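Long-range contact in spondin-1 (Homo sapiens, PDB 2ZOU), which is a secreted extracellular-matrix glycoprotein with a reeler domain, probably acting in cell adhesion: residues 25-37 against 138-147. Sequence-based numbering, arbitrary orientation.
Sequences SLRVEGDPDFYKP and GSLTKKLCEQ. With EDO (1,2-ethanediol), chain E.
Leu144 is the main bump between 25-37 and 138-147: its branched end rises into a hollow walled by Val28, Pro32 and the backbone of Asp33 and Phe34. CD2 meets Pro32 CG at 4.1 Å and rests against Pro32 O at 3.4 Å, so backbone forms part of the hollow, while CD1 turns toward Val28 CG2; a forked leucine suits the two apolar flanks, valine and compact proline ring. At one end of the contact Leu26, with CG anti to its own N (chi1 -174°), lays CD2 against Leu140 O at 3.5 Å, and Leu26 N donates a nearly straight bond to Ser139 O (2.9 Å). At the other end, Tyr35 N binds Cys145 O at 2.8 Å, and one water joins Asp33 O to Cys145 N while a second joins Tyr35 O to Gln147 N. The Tyr35 ring dips beside the chain, Leu144 O at its edge and Glu146 CG 3.3 Å from OH; tyrosine suits by adding a hydroxyl that bonds Gly118 O, while the Glu146 carboxylate bonds Gly116 N and Gly118 N. Phe34 lies across Gln147, the last ordered residue, its broad face over Gln147 C and CD2 3.5 Å from Gln147 CG. With the ring trimmed to an alanine here, Gln147 would probably lose its apolar cover and shift more freely. Cys145 points away from 25-37 to its disulfide partner Cys119, just before strand 120-127. Together these contacts close one side of the reeler domain's beta-sandwich, where edge strands 24-28 and 131-144 of its two sheets meet, apolar side chains filling the seam.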
ATOM      1  N   SER A  25      -6.160  -4.156  -7.639  1.00 10.32           N
ATOM      2  CA  SER A  25      -5.890  -2.725  -7.859  1.00 10.89           C
ATOM      3  C   SER A  25      -5.649  -1.993  -6.564  1.00 10.78           C
ATOM      4  O   SER A  25      -6.429  -2.142  -5.628  1.00 11.39           O
ATOM      5  CB  SER A  25      -7.082  -2.058  -8.540  0.65 12.01           C
ATOM      6  OG  SER A  25      -7.245  -2.561  -9.843  0.65 13.44           O
ATOM      7  N   LEU A  26      -4.589  -1.186  -6.531  1.00  9.88           N
ATOM      8  CA  LEU A  26      -4.349  -0.273  -5.418  1.00 10.65           C
ATOM      9  C   LEU A  26      -4.727   1.120  -5.892  1.00 11.55           C
ATOM     10  O   LEU A  26      -4.211   1.597  -6.910  1.00 13.45           O
ATOM     11  CB  LEU A  26      -2.871  -0.306  -5.036  1.00 10.26           C
ATOM     12  CG  LEU A  26      -2.497   0.500  -3.781  1.00 12.12           C
ATOM     13  CD1 LEU A  26      -3.134  -0.096  -2.533  1.00 15.02           C
ATOM     14  CD2 LEU A  26      -1.004   0.518  -3.618  1.00 13.30           C
ATOM     15  N   ARG A  27      -5.676   1.741  -5.206  1.00 11.23           N
ATOM     16  CA  ARG A  27      -6.192   3.035  -5.623  1.00 11.89           C
ATOM     17  C   ARG A  27      -6.210   3.973  -4.449  1.00 11.40           C
ATOM     18  O   ARG A  27      -6.144   3.556  -3.305  1.00 12.07           O
ATOM     19  CB  ARG A  27      -7.599   2.905  -6.189  1.00 13.66           C
ATOM     20  CG  ARG A  27      -7.668   1.970  -7.376  1.00 17.63           C
ATOM     21  CD  ARG A  27      -8.833   2.262  -8.270  0.65 22.06           C
ATOM     22  NE  ARG A  27      -8.756   3.598  -8.855  0.65 24.89           N
ATOM     23  CZ  ARG A  27      -9.514   4.010  -9.864  0.65 26.47           C
ATOM     24  NH1 ARG A  27     -10.398   3.185 -10.415  0.65 27.97           N
ATOM     25  NH2 ARG A  27      -9.383   5.243 -10.328  0.65 28.10           N
ATOM     26  N   VAL A  28      -6.291   5.259  -4.749  1.00 11.48           N
ATOM     27  CA  VAL A  28      -6.558   6.256  -3.734  1.00 12.16           C
ATOM     28  C   VAL A  28      -7.885   6.908  -4.112  1.00 10.75           C
ATOM     29  O   VAL A  28      -8.053   7.410  -5.244  1.00 11.26           O
ATOM     30  CB  VAL A  28      -5.450   7.301  -3.684  1.00 11.42           C
ATOM     31  CG1 VAL A  28      -5.779   8.354  -2.628  1.00 13.98           C
ATOM     32  CG2 VAL A  28      -4.123   6.603  -3.336  1.00 13.57           C
ATOM     33  N   GLU A  29      -8.847   6.874  -3.187  1.00 11.18           N
ATOM     34  CA  GLU A  29     -10.166   7.436  -3.455  1.00 10.96           C
ATOM     35  C   GLU A  29     -10.050   8.909  -3.840  1.00 10.72           C
ATOM     36  O   GLU A  29      -9.308   9.666  -3.195  1.00 10.51           O
ATOM     37  CB  GLU A  29     -11.088   7.281  -2.242  1.00 10.90           C
ATOM     38  CG  GLU A  29     -11.556   5.846  -2.008  1.00 12.19           C
ATOM     39  CD  GLU A  29     -12.669   5.727  -0.966  1.00 12.35           C
ATOM     40  OE1 GLU A  29     -12.990   6.738  -0.291  1.00 12.52           O
ATOM     41  OE2 GLU A  29     -13.237   4.621  -0.839  1.00 13.53           O
ATOM     42  N   GLY A  30     -10.780   9.300  -4.882  1.00 10.24           N
ATOM     43  CA  GLY A  30     -10.731  10.660  -5.396  1.00 10.08           C
ATOM     44  C   GLY A  30      -9.650  10.852  -6.451  1.00 10.98           C
ATOM     45  O   GLY A  30      -9.543  11.941  -6.996  1.00 10.91           O
ATOM     46  N   ASP A  31      -8.850   9.803  -6.718  1.00 11.23           N
ATOM     47  CA  ASP A  31      -7.834   9.866  -7.794  1.00 12.34           C
ATOM     48  C   ASP A  31      -7.001  11.163  -7.774  1.00 11.95           C
ATOM     49  O   ASP A  31      -6.972  11.919  -8.752  1.00 11.96           O
ATOM     50  CB  ASP A  31      -8.514   9.696  -9.157  1.00 11.82           C
ATOM     51  CG  ASP A  31      -9.208   8.354  -9.301  1.00 15.17           C
ATOM     52  OD1 ASP A  31      -8.830   7.389  -8.602  1.00 19.04           O
ATOM     53  OD2 ASP A  31     -10.155   8.279 -10.119  1.00 19.64           O
ATOM     54  N   PRO A  32      -6.315  11.435  -6.654  1.00 11.48           N
ATOM     55  CA  PRO A  32      -5.499  12.660  -6.597  1.00 12.21           C
ATOM     56  C   PRO A  32      -4.346  12.650  -7.602  1.00 12.72           C
ATOM     57  O   PRO A  32      -3.750  11.602  -7.845  1.00 13.91           O
ATOM     58  CB  PRO A  32      -4.959  12.645  -5.162  1.00 12.62           C
ATOM     59  CG  PRO A  32      -4.995  11.215  -4.767  1.00 12.39           C
ATOM     60  CD  PRO A  32      -6.243  10.669  -5.398  1.00 11.97           C
ATOM     61  N   ASP A  33      -4.088  13.815  -8.183  1.00 13.44           N
ATOM     62  CA  ASP A  33      -2.994  14.005  -9.129  1.00 13.88           C
ATOM     63  C   ASP A  33      -1.651  14.167  -8.415  1.00 14.20           C
ATOM     64  O   ASP A  33      -0.599  13.955  -9.021  1.00 14.83           O
ATOM     65  CB  ASP A  33      -3.260  15.246  -9.990  1.00 14.40           C
ATOM     66  CG  ASP A  33      -4.261  15.000 -11.109  1.00 16.61           C
ATOM     67  OD1 ASP A  33      -4.619  13.833 -11.381  1.00 19.70           O
ATOM     68  OD2 ASP A  33      -4.668  16.000 -11.735  1.00 21.16           O
ATOM     69  N   PHE A  34      -1.706  14.556  -7.143  1.00 13.60           N
ATOM     70  CA  PHE A  34      -0.534  14.819  -6.311  1.00 13.48           C
ATOM     71  C   PHE A  34      -0.981  14.742  -4.867  1.00 13.40           C
ATOM     72  O   PHE A  34      -2.183  14.774  -4.608  1.00 13.83           O
ATOM     73  CB  PHE A  34       0.045  16.213  -6.589  1.00 14.36           C
ATOM     74  CG  PHE A  34      -0.954  17.336  -6.484  1.00 15.57           C
ATOM     75  CD1 PHE A  34      -1.229  17.936  -5.254  1.00 18.85           C
ATOM     76  CD2 PHE A  34      -1.598  17.816  -7.626  1.00 17.04           C
ATOM     77  CE1 PHE A  34      -2.143  18.987  -5.151  1.00 19.33           C
ATOM     78  CE2 PHE A  34      -2.524  18.872  -7.538  1.00 18.82           C
ATOM     79  CZ  PHE A  34      -2.791  19.458  -6.294  1.00 17.73           C
ATOM     80  N   TYR A  35      -0.041  14.657  -3.929  1.00 12.33           N
ATOM     81  CA  TYR A  35      -0.395  14.714  -2.501  1.00 11.64           C
ATOM     82  C   TYR A  35      -0.154  16.093  -1.910  1.00 11.49           C
ATOM     83  O   TYR A  35       0.751  16.818  -2.346  1.00 11.75           O
ATOM     84  CB  TYR A  35       0.315  13.627  -1.662  1.00 11.29           C
ATOM     85  CG  TYR A  35       1.818  13.804  -1.421  1.00  9.93           C
ATOM     86  CD1 TYR A  35       2.743  13.058  -2.149  1.00 11.06           C
ATOM     87  CD2 TYR A  35       2.303  14.681  -0.439  1.00  9.96           C
ATOM     88  CE1 TYR A  35       4.101  13.183  -1.922  1.00 10.61           C
ATOM     89  CE2 TYR A  35       3.675  14.818  -0.214  1.00 11.23           C
ATOM     90  CZ  TYR A  35       4.556  14.056  -0.947  1.00 10.94           C
ATOM     91  OH  TYR A  35       5.917  14.213  -0.727  1.00 10.98           O
ATOM     92  N   LYS A  36      -0.970  16.440  -0.905  1.00 11.72           N
ATOM     93  CA  LYS A  36      -0.784  17.653  -0.110  1.00 12.49           C
ATOM     94  C   LYS A  36      -0.360  17.214   1.294  1.00 12.22           C
ATOM     95  O   LYS A  36      -1.088  16.444   1.942  1.00 11.72           O
ATOM     96  CB  LYS A  36      -2.094  18.424   0.034  1.00 13.54           C
ATOM     97  CG  LYS A  36      -2.721  18.954  -1.236  1.00 15.81           C
ATOM     98  CD  LYS A  36      -4.126  19.397  -0.885  1.00 19.51           C
ATOM     99  CE  LYS A  36      -4.796  20.116  -2.012  1.00 20.92           C
ATOM    100  NZ  LYS A  36      -6.102  20.621  -1.527  1.00 20.31           N
ATOM    101  N   PRO A  37       0.800  17.714   1.773  1.00 12.63           N
ATOM    102  CA  PRO A  37       1.298  17.387   3.102  1.00 12.56           C
ATOM    103  C   PRO A  37       0.197  17.505   4.155  1.00 12.36           C
ATOM    104  O   PRO A  37      -0.525  18.500   4.196  1.00 12.91           O
ATOM    105  CB  PRO A  37       2.398  18.428   3.326  1.00 13.05           C
ATOM    106  CG  PRO A  37       2.922  18.659   1.954  1.00 12.88           C
ATOM    107  CD  PRO A  37       1.722  18.610   1.050  1.00 13.06           C
ATOM    108  N   GLY A 138       2.561  -0.997 -12.106  1.00 14.47           N
ATOM    109  CA  GLY A 138       1.528  -1.996 -12.260  1.00 13.39           C
ATOM    110  C   GLY A 138       0.282  -1.617 -11.506  1.00 12.85           C
ATOM    111  O   GLY A 138       0.193  -0.537 -10.924  1.00 13.15           O
ATOM    112  N   SER A 139      -0.683  -2.525 -11.500  1.00 11.64           N
ATOM    113  CA  SER A 139      -1.967  -2.199 -10.912  1.00 10.67           C
ATOM    114  C   SER A 139      -1.942  -2.105  -9.384  1.00 10.59           C
ATOM    115  O   SER A 139      -2.856  -1.532  -8.798  1.00 10.50           O
ATOM    116  CB  SER A 139      -3.038  -3.184 -11.393  1.00 11.36           C
ATOM    117  OG  SER A 139      -2.723  -4.516 -11.032  1.00 11.20           O
ATOM    118  N   LEU A 140      -0.926  -2.686  -8.748  1.00 10.70           N
ATOM    119  CA  LEU A 140      -0.776  -2.609  -7.293  1.00 11.13           C
ATOM    120  C   LEU A 140       0.267  -1.578  -6.863  1.00 12.22           C
ATOM    121  O   LEU A 140       0.776  -1.630  -5.757  1.00 12.47           O
ATOM    122  CB  LEU A 140      -0.446  -3.993  -6.723  1.00 11.80           C
ATOM    123  CG  LEU A 140      -1.647  -4.951  -6.624  1.00 12.64           C
ATOM    124  CD1 LEU A 140      -1.168  -6.296  -6.100  1.00 14.49           C
ATOM    125  CD2 LEU A 140      -2.734  -4.419  -5.740  1.00 14.24           C
ATOM    126  N   THR A 141       0.560  -0.626  -7.739  1.00 12.14           N
ATOM    127  CA  THR A 141       1.557   0.412  -7.461  1.00 12.70           C
ATOM    128  C   THR A 141       1.026   1.762  -7.917  1.00 13.23           C
ATOM    129  O   THR A 141       0.531   1.899  -9.045  1.00 14.24           O
ATOM    130  CB  THR A 141       2.878   0.074  -8.172  1.00 12.92           C
ATOM    131  OG1 THR A 141       3.285  -1.237  -7.771  1.00 13.82           O
ATOM    132  CG2 THR A 141       4.000   1.102  -7.874  1.00 15.20           C
ATOM    133  N   LYS A 142       1.116   2.763  -7.042  1.00 13.62           N
ATOM    134  CA  LYS A 142       0.671   4.110  -7.396  1.00 14.35           C
ATOM    135  C   LYS A 142       1.679   5.141  -6.934  1.00 14.49           C
ATOM    136  O   LYS A 142       2.072   5.152  -5.776  1.00 14.36           O
ATOM    137  CB  LYS A 142      -0.709   4.423  -6.800  1.00 15.78           C
ATOM    138  CG  LYS A 142      -1.261   5.799  -7.189  1.00 18.26           C
ATOM    139  CD  LYS A 142      -1.586   5.939  -8.670  1.00 22.83           C
ATOM    140  CE  LYS A 142      -2.026   7.370  -9.040  1.00 23.79           C
ATOM    141  NZ  LYS A 142      -0.901   8.301  -9.388  1.00 22.72           N
ATOM    142  N   LYS A 143       2.090   5.992  -7.864  1.00 14.67           N
ATOM    143  CA  LYS A 143       3.030   7.064  -7.585  1.00 15.34           C
ATOM    144  C   LYS A 143       2.269   8.353  -7.337  1.00 15.03           C
ATOM    145  O   LYS A 143       1.398   8.720  -8.131  1.00 15.35           O
ATOM    146  CB  LYS A 143       3.978   7.238  -8.776  1.00 14.98           C
ATOM    147  CG  LYS A 143       4.949   8.411  -8.645  1.00 16.39           C
ATOM    148  CD  LYS A 143       5.619   8.770  -9.968  1.00 18.22           C
ATOM    149  CE  LYS A 143       6.566   7.696 -10.454  1.00 22.08           C
ATOM    150  NZ  LYS A 143       7.652   8.321 -11.276  1.00 22.95           N
ATOM    151  N   LEU A 144       2.592   9.026  -6.233  1.00 13.85           N
ATOM    152  CA  LEU A 144       2.076  10.366  -5.947  1.00 14.36           C
ATOM    153  C   LEU A 144       3.213  11.306  -5.624  1.00 14.11           C
ATOM    154  O   LEU A 144       4.013  11.037  -4.722  1.00 13.63           O
ATOM    155  CB  LEU A 144       1.111  10.375  -4.759  1.00 15.44           C
ATOM    156  CG  LEU A 144      -0.305   9.830  -4.937  1.00 16.43           C
ATOM    157  CD1 LEU A 144      -0.990   9.793  -3.587  1.00 17.82           C
ATOM    158  CD2 LEU A 144      -1.129  10.645  -5.935  1.00 17.10           C
ATOM    159  N   CYS A 145       3.263  12.415  -6.348  1.00 14.93           N
ATOM    160  CA  CYS A 145       4.295  13.405  -6.098  1.00 15.92           C
ATOM    161  C   CYS A 145       3.685  14.636  -5.446  1.00 15.52           C
ATOM    162  O   CYS A 145       2.473  14.708  -5.262  1.00 14.15           O
ATOM    163  CB  CYS A 145       5.037  13.729  -7.396  1.00 16.89           C
ATOM    164  SG  CYS A 145       5.839  12.238  -8.113  1.00 22.55           S
ATOM    165  N   GLU A 146       4.519  15.587  -5.051  1.00 15.33           N
ATOM    166  CA  GLU A 146       4.034  16.889  -4.606  1.00 16.40           C
ATOM    167  C   GLU A 146       3.591  17.725  -5.818  1.00 17.49           C
ATOM    168  O   GLU A 146       3.920  17.392  -6.956  1.00 18.02           O
ATOM    169  CB  GLU A 146       5.146  17.623  -3.836  1.00 16.26           C
ATOM    170  CG  GLU A 146       5.739  16.822  -2.670  1.00 15.50           C
ATOM    171  CD  GLU A 146       6.885  17.548  -1.969  1.00 15.85           C
ATOM    172  OE1 GLU A 146       6.654  18.635  -1.389  1.00 13.92           O
ATOM    173  OE2 GLU A 146       8.021  17.028  -1.991  1.00 16.19           O
ATOM    174  N   GLN A 147       2.806  18.773  -5.565  1.00 19.76           N
ATOM    175  CA  GLN A 147       2.554  19.891  -6.511  1.00 22.10           C
ATOM    176  C   GLN A 147       1.183  20.511  -6.293  1.00 22.45           C
ATOM    177  O   GLN A 147       0.920  21.049  -5.225  1.00 23.82           O
ATOM    178  CB  GLN A 147       2.767  19.527  -7.995  1.00 22.78           C
ATOM    179  CG  GLN A 147       1.625  18.728  -8.634  1.00 24.94           C
ATOM    180  CD  GLN A 147       2.075  17.888  -9.818  1.00 27.60           C
ATOM    181  OE1 GLN A 147       3.178  18.064 -10.340  1.00 29.25           O
ATOM    182  NE2 GLN A 147       1.220  16.969 -10.245  1.00 28.05           N
TER
HETATM  183  C1  EDO E   5     -10.004  -4.351  -8.531  1.00 27.27           C
HETATM  184  O1  EDO E   5      -9.175  -4.511  -9.685  1.00 21.92           O
HETATM  185  C2  EDO E   5     -11.238  -3.505  -8.818  1.00 29.07           C
HETATM  186  O2  EDO E   5     -12.399  -4.339  -8.912  1.00 31.24           O
HETATM  187  O   HOH W   1       1.742  12.926  -8.709  1.00 26.94           O
HETATM  188  O   HOH W   2       2.083  19.090  -2.744  1.00 17.15           O